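Local coordinates for protein tripeptidase (Staphylococcus aureus subsp. aureus, PDB 3RZA) that probably acts as a metal-dependent tripeptidase of the M20/M25/M40 peptidase family, and binds zinc and calcium, at residues 106-111 with 122-127; 196-201 with 337-342; 242-247 with 270-275. All coordinates share one frame; numbering follows the deposited sequence. Where two conformers were deposited one is given.

Contact 1 of 3, residues 106-111 with 122-127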
loop_
_atom_site.group_PDB
_atom_site.type_symbol
_atom_site.label_atom_id
_atom_site.label_comp_id
_atom_site.label_asym_id
_atom_site.label_seq_id
_atom_site.Cartn_x
_atom_site.Cartn_y
_atom_site.Cartn_z
ATOM N N ILE A 106 -22.531 1.829 -15.876
ATOM C CA ILE A 106 -23.208 0.773 -16.597
ATOM C C ILE A 106 -24.623 0.716 -16.051
ATOM O O ILE A 106 -24.816 0.668 -14.820
ATOM C CB ILE A 106 -22.492 -0.603 -16.453
ATOM C CG1 ILE A 106 -21.162 -0.596 -17.249
ATOM C CG2 ILE A 106 -23.424 -1.774 -16.951
ATOM C CD1 ILE A 106 -20.043 -1.533 -16.673
ATOM N N ASN A 107 -25.610 0.778 -16.961
ATOM C CA ASN A 107 -27.021 0.613 -16.625
ATOM C C ASN A 107 -27.523 1.787 -15.756
ATOM O O ASN A 107 -28.099 1.590 -14.680
ATOM C CB ASN A 107 -27.229 -0.772 -15.966
ATOM C CG ASN A 107 -28.542 -1.403 -16.319
ATOM O OD1 ASN A 107 -29.583 -0.727 -16.435
ATOM N ND2 ASN A 107 -28.517 -2.732 -16.491
ATOM N N VAL A 108 -27.249 3.012 -16.228
ATOM C CA VAL A 108 -27.686 4.222 -15.537
ATOM C C VAL A 108 -29.218 4.301 -15.630
ATOM O O VAL A 108 -29.787 4.140 -16.717
ATOM C CB VAL A 108 -27.063 5.511 -16.152
ATOM C CG1 VAL A 108 -27.657 6.797 -15.488
ATOM C CG2 VAL A 108 -25.547 5.489 -16.042
ATOM N N LYS A 109 -29.863 4.545 -14.490
ATOM C CA LYS A 109 -31.316 4.610 -14.386
ATOM C C LYS A 109 -31.703 5.997 -13.862
ATOM O O LYS A 109 -31.868 6.169 -12.655
ATOM C CB LYS A 109 -31.815 3.514 -13.443
ATOM C CG LYS A 109 -31.653 2.082 -13.991
ATOM C CD LYS A 109 -32.356 1.070 -13.058
ATOM C CE LYS A 109 -31.790 -0.361 -13.178
ATOM N NZ LYS A 109 -32.480 -1.319 -12.230
ATOM N N PRO A 110 -31.810 7.009 -14.767
ATOM C CA PRO A 110 -32.033 8.380 -14.294
ATOM C C PRO A 110 -33.452 8.601 -13.744
ATOM O O PRO A 110 -34.393 7.990 -14.234
ATOM C CB PRO A 110 -31.819 9.219 -15.554
ATOM C CG PRO A 110 -32.286 8.348 -16.635
ATOM C CD PRO A 110 -31.838 6.947 -16.240
ATOM N N ILE A 111 -33.573 9.455 -12.732
ATOM C CA ILE A 111 -34.862 9.806 -12.110
ATOM C C ILE A 111 -35.039 11.324 -12.142
ATOM O O ILE A 111 -34.155 12.056 -11.699
ATOM C CB ILE A 111 -34.942 9.327 -10.644
ATOM C CG1 ILE A 111 -34.446 7.861 -10.528
ATOM C CG2 ILE A 111 -36.387 9.496 -10.106
ATOM C CD1 ILE A 111 -34.749 7.149 -9.192
ATOM N N GLY A 122 -28.562 6.108 -7.599
ATOM C CA GLY A 122 -27.596 5.959 -6.519
ATOM C C GLY A 122 -26.606 4.805 -6.631
ATOM O O GLY A 122 -25.683 4.744 -5.834
ATOM N N THR A 123 -26.788 3.904 -7.608
ATOM C CA THR A 123 -25.847 2.788 -7.882
ATOM C C THR A 123 -24.782 3.135 -8.952
ATOM O O THR A 123 -23.760 2.458 -9.050
ATOM C CB THR A 123 -26.608 1.541 -8.354
ATOM O OG1 THR A 123 -27.167 1.773 -9.652
ATOM C CG2 THR A 123 -27.727 1.193 -7.379
ATOM N N THR A 124 -25.061 4.160 -9.770
ATOM C CA THR A 124 -24.148 4.647 -10.797
ATOM C C THR A 124 -24.054 6.160 -10.681
ATOM O O THR A 124 -24.808 6.796 -9.946
ATOM C CB THR A 124 -24.668 4.299 -12.218
ATOM O OG1 THR A 124 -25.781 5.146 -12.544
ATOM C CG2 THR A 124 -25.107 2.814 -12.314
ATOM N N ILE A 125 -23.157 6.723 -11.466
ATOM C CA ILE A 125 -23.150 8.139 -11.776
ATOM C C ILE A 125 -24.377 8.449 -12.684
ATOM O O ILE A 125 -25.087 7.530 -13.112
ATOM C CB ILE A 125 -21.764 8.578 -12.430
ATOM C CG1 ILE A 125 -21.533 7.980 -13.835
ATOM C CG2 ILE A 125 -20.589 8.201 -11.514
ATOM C CD1 ILE A 125 -20.724 8.819 -14.699
ATOM N N LEU A 126 -24.623 9.725 -12.963
ATOM C CA LEU A 126 -25.657 10.131 -13.942
ATOM C C LEU A 126 -25.048 10.214 -15.337
ATOM O O LEU A 126 -25.670 9.810 -16.319
ATOM C CB LEU A 126 -26.289 11.487 -13.555
ATOM C CG LEU A 126 -27.434 12.076 -14.388
ATOM C CD1 LEU A 126 -28.560 11.060 -14.614
ATOM C CD2 LEU A 126 -28.011 13.340 -13.713
ATOM N N GLY A 127 -23.843 10.745 -15.433
ATOM C CA GLY A 127 -23.283 11.116 -16.715
ATOM C C GLY A 127 -23.827 12.420 -17.289
ATOM O O GLY A 127 -23.730 12.643 -18.507
HETATM O O HOH W 1 -27.904 0.516 -11.988
HETATM O O HOH W 2 -28.569 4.757 -11.895
#
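Thr-124 OG1 lies against Val-108 CG2 at 3.5 Å and has two polar partners. It donates to Ile-125 O at 2.5 Å, which is unusually short, and a water donates to it at 2.9 Å. That same water accepts from Lys-109 N. The two loops are therefore tied by solvent, since no direct hydrogen bond joins them. The hydroxyl stands between the backbone N and the carbonyl carbon of its own residue (chi1 74°). This brings it to the next carbonyl, where it lies tilted only 16° from the carbonyl plane. A second water donates both to Asn-107 O and to Thr-123 OG1, and makes a second bridge. The methyl of Thr-124, anti to the carbonyl carbon, packs on Ile-106 O at 3.3 Å from CG2.

The rest is van der Waals contact. Val-108 sets both methyls against the chain of the opposite loop, with CG1 3.6 Å from Ile-125 O. Leu-126 turns its end toward Pro-110, and its CD1 meets Pro-110 CB at 3.9 Å in an apolar contact. The nearest CA atoms, those of Val-108 and Thr-124, are 5.9 Å apart.

Glu-370 OE1 takes hydrogen bonds from Leu-126 N and Gly-127 N. Gly-127 is the N-cap of helix 128-147, which carries Asp-129, a ligand of both zinc and calcium. The contact thus ties the approach to this helix to the loop after strand 93-98. Pro-110 and Leu-126 pack together on helix 23-34 and on Ile-118 of strand 117-119.

Contact 2 of 3, residues 196-201 with 337-342; sequences VGAPTQ and IISGGG
Val-196 N donates to Ile-337 O at 2.9 Å in a nearly straight bond (166° at the hydrogen). One step along, Ser-339 N donates to Gly-197 O at 3.0 Å. The segments run roughly parallel here. The two bonds come from successive residues, Val-196 and Gly-197, so the pairing is irregular. Gly-197 O also receives a CA-H...O contact from Ile-338.

Side chains fill in around this pairing. In Ile-338, CG1 is anti to the carbonyl carbon (chi1 -64°) and chi2 is -59°. This bends CD1 back over the backbone of Gly-197, 3.6 Å from Gly-197 CA. A glycine leaves that position to the isoleucine methyl. The same CD1 reaches Val-196 CG2 at 4.0 Å, the two side chains meeting at about a right angle. Further along, 337-342 becomes a loop of three glycines that bends round Ala-198 and Pro-199. Ala-198 CB lies 3.4 Å from Gly-341 O. The ring of Pro-199 is pressed on the loop's carbonyls, with CG 3.6 Å from Gly-340 O. Pro-199 has no N-H to offer the loop.

Further out, Gly-342 N hydrogen-bonds a citrate, probably from the crystallisation liquor, which may mark an anion-binding pocket. His-273 packs on Pro-199. Val-196 and Ala-198 make backbone bonds with Ile-313 and Phe-311. Strand 194-209 is thus held between strand 336-338, parallel to it, and strand 299-312, antiparallel to it, at this end of the large mixed sheet.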
loop_
_atom_site.group_PDB
_atom_site.type_symbol
_atom_site.label_atom_id
_atom_site.label_comp_id
_atom_site.label_asym_id
_atom_site.label_seq_id
_atom_site.Cartn_x
_atom_site.Cartn_y
_atom_site.Cartn_z
ATOM N N VAL A 196 -11.800 30.942 -18.291
ATOM C CA VAL A 196 -10.864 31.612 -19.263
ATOM C C VAL A 196 -9.410 31.183 -19.119
ATOM O O VAL A 196 -8.551 31.594 -19.919
ATOM C CB VAL A 196 -10.969 33.175 -19.213
ATOM C CG1 VAL A 196 -12.424 33.604 -19.550
ATOM C CG2 VAL A 196 -10.485 33.772 -17.827
ATOM N N GLY A 197 -9.128 30.339 -18.129
ATOM C CA GLY A 197 -7.812 29.820 -17.949
ATOM C C GLY A 197 -7.854 28.573 -17.126
ATOM O O GLY A 197 -8.788 28.373 -16.357
ATOM N N ALA A 198 -6.840 27.729 -17.306
ATOM C CA ALA A 198 -6.731 26.426 -16.624
ATOM C C ALA A 198 -5.238 26.156 -16.442
ATOM O O ALA A 198 -4.441 26.662 -17.233
ATOM C CB ALA A 198 -7.403 25.317 -17.478
ATOM N N PRO A 199 -4.842 25.383 -15.394
ATOM C CA PRO A 199 -3.418 25.202 -15.085
ATOM C C PRO A 199 -2.743 24.119 -15.932
ATOM O O PRO A 199 -3.430 23.337 -16.638
ATOM C CB PRO A 199 -3.452 24.759 -13.634
ATOM C CG PRO A 199 -4.672 23.884 -13.575
ATOM C CD PRO A 199 -5.668 24.479 -14.573
ATOM N N THR A 200 -1.408 24.123 -15.905
ATOM C CA THR A 200 -0.577 22.943 -16.254
ATOM C C THR A 200 -0.645 21.920 -15.114
ATOM O O THR A 200 -0.463 22.292 -13.987
ATOM C CB THR A 200 0.899 23.341 -16.485
ATOM O OG1 THR A 200 0.962 24.339 -17.501
ATOM C CG2 THR A 200 1.762 22.134 -16.928
ATOM N N GLN A 201 -0.969 20.657 -15.407
ATOM C CA GLN A 201 -0.831 19.574 -14.427
ATOM C C GLN A 201 0.318 18.687 -14.855
ATOM O O GLN A 201 0.439 18.368 -16.035
ATOM C CB GLN A 201 -2.092 18.736 -14.300
ATOM C CG GLN A 201 -2.080 17.793 -13.041
ATOM C CD GLN A 201 -2.522 16.341 -13.291
ATOM O OE1 GLN A 201 -1.919 15.421 -12.766
ATOM N NE2 GLN A 201 -3.593 16.150 -14.024
ATOM N N ILE A 337 -13.806 32.918 -14.750
ATOM C CA ILE A 337 -13.018 32.328 -13.672
ATOM C C ILE A 337 -11.799 31.594 -14.231
ATOM O O ILE A 337 -11.624 31.452 -15.448
ATOM C CB ILE A 337 -13.894 31.350 -12.760
ATOM C CG1 ILE A 337 -14.442 30.161 -13.556
ATOM C CG2 ILE A 337 -15.029 32.130 -12.039
ATOM C CD1 ILE A 337 -15.026 29.055 -12.670
ATOM N N ILE A 338 -10.980 31.128 -13.308
ATOM C CA ILE A 338 -9.874 30.248 -13.574
ATOM C C ILE A 338 -10.249 28.895 -12.935
ATOM O O ILE A 338 -10.765 28.875 -11.821
ATOM C CB ILE A 338 -8.603 30.871 -12.947
ATOM C CG1 ILE A 338 -8.259 32.216 -13.633
ATOM C CG2 ILE A 338 -7.490 30.034 -13.087
ATOM C CD1 ILE A 338 -8.015 32.120 -15.145
ATOM N N SER A 339 -10.054 27.801 -13.678
ATOM C CA SER A 339 -10.410 26.449 -13.218
ATOM C C SER A 339 -9.253 25.830 -12.461
ATOM O O SER A 339 -8.139 26.302 -12.548
ATOM C CB SER A 339 -10.765 25.546 -14.392
ATOM O OG SER A 339 -9.669 25.403 -15.276
ATOM N N GLY A 340 -9.546 24.761 -11.722
ATOM C CA GLY A 340 -8.536 23.966 -11.032
ATOM C C GLY A 340 -7.978 22.800 -11.829
ATOM O O GLY A 340 -7.011 22.182 -11.391
ATOM N N GLY A 341 -8.577 22.492 -12.992
ATOM C CA GLY A 341 -8.201 21.317 -13.767
ATOM C C GLY A 341 -8.324 21.500 -15.268
ATOM O O GLY A 341 -8.576 22.604 -15.765
ATOM N N GLY A 342 -8.181 20.393 -15.974
ATOM C CA GLY A 342 -8.123 20.381 -17.426
ATOM C C GLY A 342 -9.431 19.956 -18.083
ATOM O O GLY A 342 -10.378 19.571 -17.423
#

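Contact 3 of 3, residues 242-247 with 270-275. With IPA (isopropyl alcohol), chain H.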
loop_
_atom_site.group_PDB
_atom_site.type_symbol
_atom_site.label_atom_id
_atom_site.label_comp_id
_atom_site.label_asym_id
_atom_site.label_seq_id
_atom_site.Cartn_x
_atom_site.Cartn_y
_atom_site.Cartn_z
ATOM N N GLU A 242 -0.402 31.183 -4.288
ATOM C CA GLU A 242 -1.743 31.575 -4.751
ATOM C C GLU A 242 -2.239 30.830 -6.010
ATOM O O GLU A 242 -3.435 30.568 -6.128
ATOM C CB GLU A 242 -1.805 33.106 -4.980
ATOM N N ILE A 243 -1.326 30.469 -6.919
ATOM C CA ILE A 243 -1.693 29.830 -8.200
ATOM C C ILE A 243 -1.047 28.442 -8.424
ATOM O O ILE A 243 -1.077 27.933 -9.546
ATOM C CB ILE A 243 -1.400 30.786 -9.428
ATOM C CG1 ILE A 243 0.061 31.247 -9.499
ATOM C CG2 ILE A 243 -2.357 31.983 -9.413
ATOM C CD1 ILE A 243 0.430 31.833 -10.876
ATOM N N THR A 244 -0.514 27.820 -7.364
ATOM C CA THR A 244 0.240 26.570 -7.483
ATOM C C THR A 244 -0.103 25.583 -6.344
ATOM O O THR A 244 -0.123 25.955 -5.171
ATOM C CB THR A 244 1.796 26.810 -7.530
ATOM O OG1 THR A 244 2.127 27.774 -8.538
ATOM C CG2 THR A 244 2.548 25.486 -7.831
ATOM N N THR A 245 -0.364 24.332 -6.711
ATOM C CA THR A 245 -0.684 23.275 -5.748
ATOM C C THR A 245 0.206 22.043 -5.957
ATOM O O THR A 245 0.765 21.855 -7.028
ATOM C CB THR A 245 -2.228 22.878 -5.785
ATOM O OG1 THR A 245 -2.574 22.269 -7.035
ATOM C CG2 THR A 245 -3.112 24.077 -5.573
ATOM N N ALA A 246 0.322 21.215 -4.914
ATOM C CA ALA A 246 1.004 19.935 -4.998
ATOM C C ALA A 246 0.427 18.932 -3.967
ATOM O O ALA A 246 0.056 19.317 -2.868
ATOM C CB ALA A 246 2.504 20.135 -4.798
ATOM N N ASN A 247 0.315 17.663 -4.375
ATOM C CA ASN A 247 -0.326 16.611 -3.594
ATOM C C ASN A 247 0.442 15.281 -3.702
ATOM O O ASN A 247 0.765 14.841 -4.810
ATOM C CB ASN A 247 -1.754 16.397 -4.098
ATOM C CG ASN A 247 -2.584 15.522 -3.161
ATOM O OD1 ASN A 247 -2.709 15.828 -1.988
ATOM N ND2 ASN A 247 -3.184 14.445 -3.696
ATOM N N ALA A 270 1.361 17.943 -9.375
ATOM C CA ALA A 270 1.497 19.367 -9.152
ATOM C C ALA A 270 0.711 20.117 -10.213
ATOM O O ALA A 270 0.541 19.605 -11.334
ATOM C CB ALA A 270 2.963 19.757 -9.189
ATOM N N ARG A 271 0.190 21.295 -9.843
ATOM C CA ARG A 271 -0.551 22.176 -10.774
ATOM C C ARG A 271 -0.097 23.598 -10.613
ATOM O O ARG A 271 0.182 24.013 -9.494
ATOM C CB ARG A 271 -2.076 22.115 -10.535
ATOM C CG ARG A 271 -2.634 20.722 -10.435
ATOM C CD ARG A 271 -4.139 20.693 -10.319
ATOM N NE ARG A 271 -4.549 19.300 -10.152
ATOM C CZ ARG A 271 -5.637 18.708 -10.669
ATOM N NH1 ARG A 271 -6.555 19.373 -11.371
ATOM N NH2 ARG A 271 -5.836 17.408 -10.422
ATOM N N SER A 272 -0.026 24.348 -11.718
ATOM C CA SER A 272 0.114 25.806 -11.647
ATOM C C SER A 272 -0.465 26.521 -12.837
ATOM O O SER A 272 -0.457 25.983 -13.949
ATOM C CB SER A 272 1.580 26.221 -11.520
ATOM O OG SER A 272 1.673 27.598 -11.231
ATOM N N HIS A 273 -0.899 27.762 -12.608
ATOM C CA HIS A 273 -1.335 28.639 -13.710
ATOM C C HIS A 273 -0.183 29.399 -14.349
ATOM O O HIS A 273 -0.388 30.139 -15.328
ATOM C CB HIS A 273 -2.438 29.571 -13.252
ATOM C CG HIS A 273 -3.725 28.861 -13.009
ATOM N ND1 HIS A 273 -4.603 28.564 -14.028
ATOM C CD2 HIS A 273 -4.248 28.317 -11.885
ATOM C CE1 HIS A 273 -5.615 27.873 -13.537
ATOM N NE2 HIS A 273 -5.444 27.740 -12.236
ATOM N N ASP A 274 1.029 29.203 -13.822
ATOM C CA ASP A 274 2.258 29.778 -14.386
ATOM C C ASP A 274 3.092 28.560 -14.876
ATOM O O ASP A 274 3.477 27.708 -14.052
ATOM C CB ASP A 274 2.970 30.584 -13.290
ATOM C CG ASP A 274 4.238 31.284 -13.768
ATOM O OD1 ASP A 274 4.951 30.786 -14.657
ATOM O OD2 ASP A 274 4.559 32.333 -13.170
ATOM N N PRO A 275 3.378 28.471 -16.194
ATOM C CA PRO A 275 4.171 27.318 -16.667
ATOM C C PRO A 275 5.602 27.217 -16.118
ATOM O O PRO A 275 6.175 26.134 -16.145
ATOM C CB PRO A 275 4.205 27.486 -18.199
ATOM C CG PRO A 275 3.522 28.756 -18.515
ATOM C CD PRO A 275 3.145 29.465 -17.259
HETATM C C1 IPA H . -3.805 26.449 -8.372
HETATM C C2 IPA H . -4.464 25.471 -9.342
HETATM C C3 IPA H . -4.581 24.106 -8.689
HETATM O O2 IPA H . -5.768 25.917 -9.642
#
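Thr-245 and Arg-271 form the hydrogen-bonded pair of a beta hairpin, strands 244-253 and 263-272, whose short segments run antiparallel (173°). The hairpin belongs to the large mixed sheet.

Backbone bonds come first. Thr-245 N donates to Arg-271 O, and Arg-271 N to Thr-245 O, each at 2.9 Å. The ladder extends past the strand where His-273 N donates to Ile-243 O at 3.1 Å. Thr-244 with Ser-272 and Ala-246 with Ala-270 are the flanking non-hydrogen-bonded pairs.

Among side-chain polar groups, Thr-244 OG1 and Ser-272 OG stand 2.7 Å apart. Thr-244 OG1 also bonds Asp-241 OD1. On the other face, the extended arm of Arg-271 passes Thr-245, its CB 3.5 Å from Thr-245 OG1. Its guanidinium leaves the hairpin. Gly-340 O, bonded to NH1, and Glu-269, in a salt bridge with NH2, hold it; in this crystal a citrate also bonds NH1.

Apolar contacts are few. Ala-246 CB meets Ala-270 CB, and Ile-243 CD1 touches Asp-274 CB at 3.7 Å.

An isopropanol, probably from the crystallisation liquor, lies on the Thr-245 and Arg-271 face. Its O2 hydrogen-bonds NE2 at the ring edge of His-273 at 3.2 Å, in the conformer given; either could be the donor.

Helix 275-295 covers the face of Thr-244, Ala-246, Ala-270 and Ser-272. Asn-247 ND2 reaches Thr-257 O and Ile-259 O of the second subunit, so the hairpin takes part in the dimer.

Asp-274 caps the helix, its OD1 accepting from Glu-276 N. Just before it Ser-272 makes an ST turn: its OG, anti to the backbone N (chi1 -170°), accepts from Asp-274 N at 3.1 Å.

Overall arrangement
Contacts 2 and 3 share one sheet, where strands 194-209 and 263-272 are neighbours, and their centres are about 10 Å apart. The backbones join directly through Thr-200 N and Ser-272 O. Contact 3 is buried and is a regular antiparallel ladder. Contact 2 is partly buried and has a brief parallel pairing that gives way to a glycine loop. Contact 1 stands apart, its centre about 28 and 34 Å from theirs. It joins two loops rather than strands, through waters and a few apolar side chains; it is partly buried, with exposed residues at its edge. Contact 1 borders a metal-bearing helix, while contacts 2 and 3 both reach the bound citrate.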